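Local coordinates for protein MTH169 (Methanobacterium thermoautotrophicum, PDB 1GTD) that is a small alpha/beta protein of the PurS family that assembles as four copies, with sheets that continue from one subunit into another, at residues F3-R8 with Y75-N80; R8-K13 with D38-I43. All blocks are in the same frame, centred on the assembly; numbering follows the deposited sequence.

Interaction 1: residues F3-R8 with Y75-N80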
loop_
_atom_site.group_PDB
_atom_site.type_symbol
_atom_site.label_atom_id
_atom_site.label_comp_id
_atom_site.label_asym_id
_atom_site.label_seq_id
_atom_site.Cartn_x
_atom_site.Cartn_y
_atom_site.Cartn_z
ATOM N N PHE B 3 16.171 -7.416 21.111
ATOM C CA PHE B 3 15.642 -8.381 20.148
ATOM C C PHE B 3 15.302 -7.774 18.798
ATOM O O PHE B 3 14.552 -6.807 18.710
ATOM C CB PHE B 3 14.387 -9.074 20.692
ATOM C CG PHE B 3 14.660 -10.040 21.804
ATOM C CD1 PHE B 3 14.665 -9.615 23.128
ATOM C CD2 PHE B 3 14.929 -11.378 21.525
ATOM C CE1 PHE B 3 14.933 -10.511 24.159
ATOM C CE2 PHE B 3 15.199 -12.281 22.553
ATOM C CZ PHE B 3 15.201 -11.848 23.870
HETATM N N MSE B 4 15.849 -8.368 17.749
HETATM C CA MSE B 4 15.611 -7.924 16.384
HETATM C C MSE B 4 14.485 -8.796 15.811
HETATM O O MSE B 4 14.657 -10.003 15.611
HETATM C CB MSE B 4 16.898 -8.087 15.588
HETATM C CG MSE B 4 16.930 -7.373 14.266
HETATM SE SE MSE B 4 18.751 -6.862 13.757
HETATM C CE MSE B 4 19.321 -8.530 12.908
ATOM N N VAL B 5 13.331 -8.183 15.556
ATOM C CA VAL B 5 12.172 -8.910 15.050
ATOM C C VAL B 5 11.870 -8.671 13.575
ATOM O O VAL B 5 11.996 -7.555 13.082
ATOM C CB VAL B 5 10.898 -8.538 15.853
ATOM C CG1 VAL B 5 9.742 -9.460 15.474
ATOM C CG2 VAL B 5 11.184 -8.594 17.347
ATOM N N GLU B 6 11.474 -9.731 12.875
ATOM C CA GLU B 6 11.103 -9.620 11.467
ATOM C C GLU B 6 9.828 -10.407 11.189
ATOM O O GLU B 6 9.782 -11.624 11.394
ATOM C CB GLU B 6 12.200 -10.139 10.539
ATOM C CG GLU B 6 11.760 -10.094 9.070
ATOM C CD GLU B 6 12.807 -10.607 8.099
ATOM O OE1 GLU B 6 13.254 -11.766 8.254
ATOM O OE2 GLU B 6 13.174 -9.853 7.169
ATOM N N VAL B 7 8.793 -9.708 10.725
ATOM C CA VAL B 7 7.519 -10.349 10.409
ATOM C C VAL B 7 7.248 -10.266 8.910
ATOM O O VAL B 7 7.151 -9.173 8.344
ATOM C CB VAL B 7 6.346 -9.690 11.153
ATOM C CG1 VAL B 7 5.077 -10.476 10.911
ATOM C CG2 VAL B 7 6.638 -9.633 12.630
ATOM N N ARG B 8 7.146 -11.426 8.268
ATOM C CA ARG B 8 6.879 -11.485 6.833
ATOM C C ARG B 8 5.423 -11.880 6.646
ATOM O O ARG B 8 4.965 -12.869 7.210
ATOM C CB ARG B 8 7.822 -12.483 6.171
ATOM C CG ARG B 8 9.285 -12.179 6.479
ATOM C CD ARG B 8 10.217 -13.125 5.764
ATOM N NE ARG B 8 10.184 -12.912 4.320
ATOM C CZ ARG B 8 11.118 -12.259 3.628
ATOM N NH1 ARG B 8 12.179 -11.748 4.251
ATOM N NH2 ARG B 8 10.988 -12.117 2.310
ATOM N N TYR B 75 1.909 -15.778 7.676
ATOM C CA TYR B 75 2.991 -14.924 8.132
ATOM C C TYR B 75 4.129 -15.685 8.783
ATOM O O TYR B 75 3.962 -16.822 9.213
ATOM C CB TYR B 75 2.459 -13.831 9.057
ATOM C CG TYR B 75 1.755 -14.313 10.298
ATOM C CD1 TYR B 75 2.367 -14.217 11.550
ATOM C CD2 TYR B 75 0.467 -14.845 10.229
ATOM C CE1 TYR B 75 1.713 -14.635 12.707
ATOM C CE2 TYR B 75 -0.198 -15.271 11.377
ATOM C CZ TYR B 75 0.431 -15.161 12.614
ATOM O OH TYR B 75 -0.223 -15.567 13.752
ATOM N N ASP B 76 5.298 -15.054 8.803
ATOM C CA ASP B 76 6.516 -15.614 9.383
ATOM C C ASP B 76 7.056 -14.640 10.405
ATOM O O ASP B 76 7.012 -13.424 10.206
ATOM C CB ASP B 76 7.591 -15.800 8.314
ATOM C CG ASP B 76 7.489 -17.114 7.612
ATOM O OD1 ASP B 76 8.118 -18.078 8.093
ATOM O OD2 ASP B 76 6.777 -17.188 6.585
ATOM N N VAL B 77 7.577 -15.170 11.500
ATOM C CA VAL B 77 8.160 -14.327 12.522
ATOM C C VAL B 77 9.520 -14.897 12.883
ATOM O O VAL B 77 9.640 -16.078 13.228
ATOM C CB VAL B 77 7.282 -14.260 13.784
ATOM C CG1 VAL B 77 7.957 -13.377 14.832
ATOM C CG2 VAL B 77 5.917 -13.696 13.436
ATOM N N SER B 78 10.549 -14.064 12.764
ATOM C CA SER B 78 11.903 -14.474 13.104
ATOM C C SER B 78 12.405 -13.518 14.173
ATOM O O SER B 78 12.272 -12.303 14.048
ATOM C CB SER B 78 12.821 -14.422 11.874
ATOM O OG SER B 78 13.036 -13.088 11.443
ATOM N N ILE B 79 12.968 -14.071 15.237
ATOM C CA ILE B 79 13.477 -13.249 16.320
ATOM C C ILE B 79 14.961 -13.546 16.511
ATOM O O ILE B 79 15.354 -14.671 16.792
ATOM C CB ILE B 79 12.681 -13.517 17.617
ATOM C CG1 ILE B 79 11.183 -13.415 17.307
ATOM C CG2 ILE B 79 13.047 -12.501 18.685
ATOM C CD1 ILE B 79 10.287 -13.957 18.380
ATOM N N ASN B 80 15.777 -12.519 16.320
ATOM C CA ASN B 80 17.216 -12.635 16.455
ATOM C C ASN B 80 17.650 -11.826 17.680
ATOM O O ASN B 80 17.325 -10.646 17.793
ATOM C CB ASN B 80 17.890 -12.073 15.195
ATOM C CG ASN B 80 17.251 -12.588 13.902
ATOM O OD1 ASN B 80 17.462 -13.737 13.512
ATOM N ND2 ASN B 80 16.460 -11.738 13.238
#
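E6 and S78 face each other as a hydrogen-bonded antiparallel pair, and the E6 side chain can be followed outward over its partner. Its CB lies 3.2 Å from S78 OG. CG, anti to the backbone N (chi1 177°), and then CD pass the same hydroxyl, E6 CG at 4.0 Å and E6 CD at 4.2 Å from S78 OG. At the tip OE1 accepts a weak hydrogen bond from S78 OG at 3.5 Å, whereas OE2 turns to R8 NH1 in a long ion pair of 3.6 Å. Both contacts are weak, so the carboxylate is shared between a serine of the neighbouring strand and an arginine of its own.

The backbones are joined more firmly. Reciprocal N-H to O bonds link M4 with N80, E6 with S78 and R8 with D76; N80 N to M4 O is practically straight (2.8 Å, 180°). At the intervening pairs, V5 with I79 and V7 with V77, the side chains point to the other face. There V7 CG1 lies alongside V77 CG2 at 4.2 Å. At the end of the contact F3 CD2 meets I79 CG2 at 3.6 Å.

Helix 59-67 covers this apolar face, V5 and V77 resting on V59 and V7 on C63, while Y75 OH is hydrogen-bonded to Q64. Along its other edge, strand 3-11 pairs with strand 37-47.

Interaction 2: residues R8-K13 with D38-I43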
loop_
_atom_site.group_PDB
_atom_site.type_symbol
_atom_site.label_atom_id
_atom_site.label_comp_id
_atom_site.label_asym_id
_atom_site.label_seq_id
_atom_site.Cartn_x
_atom_site.Cartn_y
_atom_site.Cartn_z
ATOM N N ARG B 8 7.146 -11.426 8.268
ATOM C CA ARG B 8 6.879 -11.485 6.833
ATOM C C ARG B 8 5.423 -11.880 6.646
ATOM O O ARG B 8 4.965 -12.869 7.210
ATOM C CB ARG B 8 7.822 -12.483 6.171
ATOM C CG ARG B 8 9.285 -12.179 6.479
ATOM C CD ARG B 8 10.217 -13.125 5.764
ATOM N NE ARG B 8 10.184 -12.912 4.320
ATOM C CZ ARG B 8 11.118 -12.259 3.628
ATOM N NH1 ARG B 8 12.179 -11.748 4.251
ATOM N NH2 ARG B 8 10.988 -12.117 2.310
ATOM N N ILE B 9 4.694 -11.088 5.868
ATOM C CA ILE B 9 3.273 -11.318 5.641
ATOM C C ILE B 9 2.917 -11.504 4.167
ATOM O O ILE B 9 3.256 -10.675 3.329
ATOM C CB ILE B 9 2.478 -10.145 6.220
ATOM C CG1 ILE B 9 2.949 -9.896 7.652
ATOM C CG2 ILE B 9 0.996 -10.454 6.232
ATOM C CD1 ILE B 9 2.402 -8.646 8.295
ATOM N N ARG B 10 2.221 -12.595 3.856
ATOM C CA ARG B 10 1.831 -12.868 2.476
ATOM C C ARG B 10 0.480 -13.586 2.394
ATOM O O ARG B 10 0.219 -14.532 3.134
ATOM C CB ARG B 10 2.920 -13.695 1.794
ATOM C CG ARG B 10 2.701 -13.905 0.310
ATOM C CD ARG B 10 3.901 -14.589 -0.309
ATOM N NE ARG B 10 4.212 -15.838 0.383
ATOM C CZ ARG B 10 5.261 -16.609 0.104
ATOM N NH1 ARG B 10 6.109 -16.261 -0.859
ATOM N NH2 ARG B 10 5.460 -17.731 0.789
ATOM N N LEU B 11 -0.382 -13.127 1.493
ATOM C CA LEU B 11 -1.707 -13.720 1.326
ATOM C C LEU B 11 -1.613 -15.193 0.978
ATOM O O LEU B 11 -0.679 -15.619 0.305
ATOM C CB LEU B 11 -2.492 -12.977 0.241
ATOM C CG LEU B 11 -3.043 -11.615 0.676
ATOM C CD1 LEU B 11 -3.405 -10.777 -0.528
ATOM C CD2 LEU B 11 -4.245 -11.831 1.563
ATOM N N LYS B 12 -2.583 -15.967 1.452
ATOM C CA LYS B 12 -2.595 -17.400 1.202
ATOM C C LYS B 12 -2.800 -17.683 -0.277
ATOM O O LYS B 12 -3.424 -16.896 -0.986
ATOM C CB LYS B 12 -3.701 -18.059 2.008
ATOM C CG LYS B 12 -3.652 -17.708 3.458
ATOM C CD LYS B 12 -4.613 -18.562 4.246
ATOM C CE LYS B 12 -4.406 -18.331 5.731
ATOM N NZ LYS B 12 -5.221 -19.288 6.519
ATOM N N LYS B 13 -2.264 -18.812 -0.735
ATOM C CA LYS B 13 -2.376 -19.211 -2.134
ATOM C C LYS B 13 -3.830 -19.258 -2.600
ATOM O O LYS B 13 -4.701 -19.788 -1.907
ATOM C CB LYS B 13 -1.727 -20.582 -2.333
ATOM C CG LYS B 13 -0.208 -20.591 -2.195
ATOM C CD LYS B 13 0.481 -20.936 -3.530
ATOM C CE LYS B 13 0.210 -19.877 -4.614
ATOM N NZ LYS B 13 0.869 -20.189 -5.923
ATOM N N ASP B 38 4.029 -12.277 -7.198
ATOM C CA ASP B 38 3.643 -12.413 -5.801
ATOM C C ASP B 38 4.234 -11.242 -5.011
ATOM O O ASP B 38 5.261 -10.670 -5.402
ATOM C CB ASP B 38 4.191 -13.738 -5.275
ATOM C CG ASP B 38 3.307 -14.367 -4.227
ATOM O OD1 ASP B 38 3.661 -15.476 -3.754
ATOM O OD2 ASP B 38 2.265 -13.761 -3.879
ATOM N N THR B 39 3.595 -10.898 -3.896
ATOM C CA THR B 39 4.040 -9.781 -3.060
ATOM C C THR B 39 4.109 -10.165 -1.581
ATOM O O THR B 39 3.208 -10.820 -1.055
ATOM C CB THR B 39 3.067 -8.569 -3.223
ATOM O OG1 THR B 39 3.581 -7.658 -4.206
ATOM C CG2 THR B 39 2.843 -7.857 -1.894
ATOM N N THR B 40 5.181 -9.753 -0.915
ATOM C CA THR B 40 5.353 -10.039 0.501
ATOM C C THR B 40 5.663 -8.733 1.202
ATOM O O THR B 40 6.378 -7.879 0.663
ATOM C CB THR B 40 6.524 -11.002 0.753
ATOM O OG1 THR B 40 6.351 -12.193 -0.025
ATOM C CG2 THR B 40 6.585 -11.375 2.226
ATOM N N ASP B 41 5.121 -8.568 2.399
ATOM C CA ASP B 41 5.362 -7.362 3.170
ATOM C C ASP B 41 6.208 -7.765 4.349
ATOM O O ASP B 41 5.875 -8.709 5.053
ATOM C CB ASP B 41 4.048 -6.762 3.652
ATOM C CG ASP B 41 3.125 -6.430 2.511
ATOM O OD1 ASP B 41 2.061 -7.087 2.394
ATOM O OD2 ASP B 41 3.478 -5.524 1.718
ATOM N N VAL B 42 7.308 -7.061 4.563
ATOM C CA VAL B 42 8.170 -7.402 5.677
ATOM C C VAL B 42 8.283 -6.242 6.648
ATOM O O VAL B 42 8.619 -5.123 6.265
ATOM C CB VAL B 42 9.566 -7.802 5.185
ATOM C CG1 VAL B 42 10.396 -8.332 6.349
ATOM C CG2 VAL B 42 9.432 -8.840 4.069
ATOM N N ILE B 43 7.969 -6.525 7.906
ATOM C CA ILE B 43 8.041 -5.532 8.954
ATOM C C ILE B 43 9.157 -5.958 9.883
ATOM O O ILE B 43 9.184 -7.106 10.323
ATOM C CB ILE B 43 6.750 -5.478 9.750
ATOM C CG1 ILE B 43 5.573 -5.328 8.791
ATOM C CG2 ILE B 43 6.804 -4.324 10.735
ATOM C CD1 ILE B 43 4.226 -5.372 9.465
#
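The side chains of R8 and V42 run alongside each other out of one sheet face, from a non-hydrogen-bonded antiparallel pair. The arginine chain, bent at chi3 (68°), brings its guanidinium round so that V42 CG2 sits over the centre of one face, 3.8 Å from R8 CZ; nearer the backbone, R8 CG meets V42 CG1 at 4.0 Å. The methyl therefore packs against the flat side of the cation.

I9 is turned to the opposite face of the sheet, where its side chain crosses that of I43 and the two CD1 methyls meet at 3.9 Å. Between these layers the backbones of I9 and D41 exchange hydrogen bonds, I9 N to D41 O being 2.8 Å.

Farther along, the side chains of R10 and D38 cross at about a right angle. The R10 guanidinium and the D38 carboxylate are nonetheless almost parallel, their planes 4° apart. R10 NH1 and D38 OD1, 3.9 Å apart, form a long salt bridge; with the oxygen well off the guanidinium plane it acts through charge, not through a directed N-H. The aliphatic part of R10 makes closer contacts: R10 CD is 3.4 Å from T40 OG1, and R10 CG equally near T39 O.

I9 and I43 both rest on L67 of helix 59-67, and strand 73-81 flanks strand 3-11 on its far edge. Residues 38-42 also pair antiparallel with a strand of the second subunit, continuing the sheet across that interface.

Overall arrangement
Interactions 1 and 2 are the two seams of one antiparallel sheet, their centres about 13 Å apart. Strand 3-11 is central and common to both: 3-8 pairs with 75-80 along one edge, while 8-13 meets 38-43 along the other, and R8 belongs to both contacts. They also touch directly, through a probable hydrogen bond from V7 N to I43 O. In chain order the first strand is followed by helix 18-30, strand 37-47, helix 59-67 and strand 73-81, so interaction 2 closes within the longer span bridged by interaction 1. The fold thus places its N-terminal strand between the other two, leaving strand 37-47 to join a second subunit.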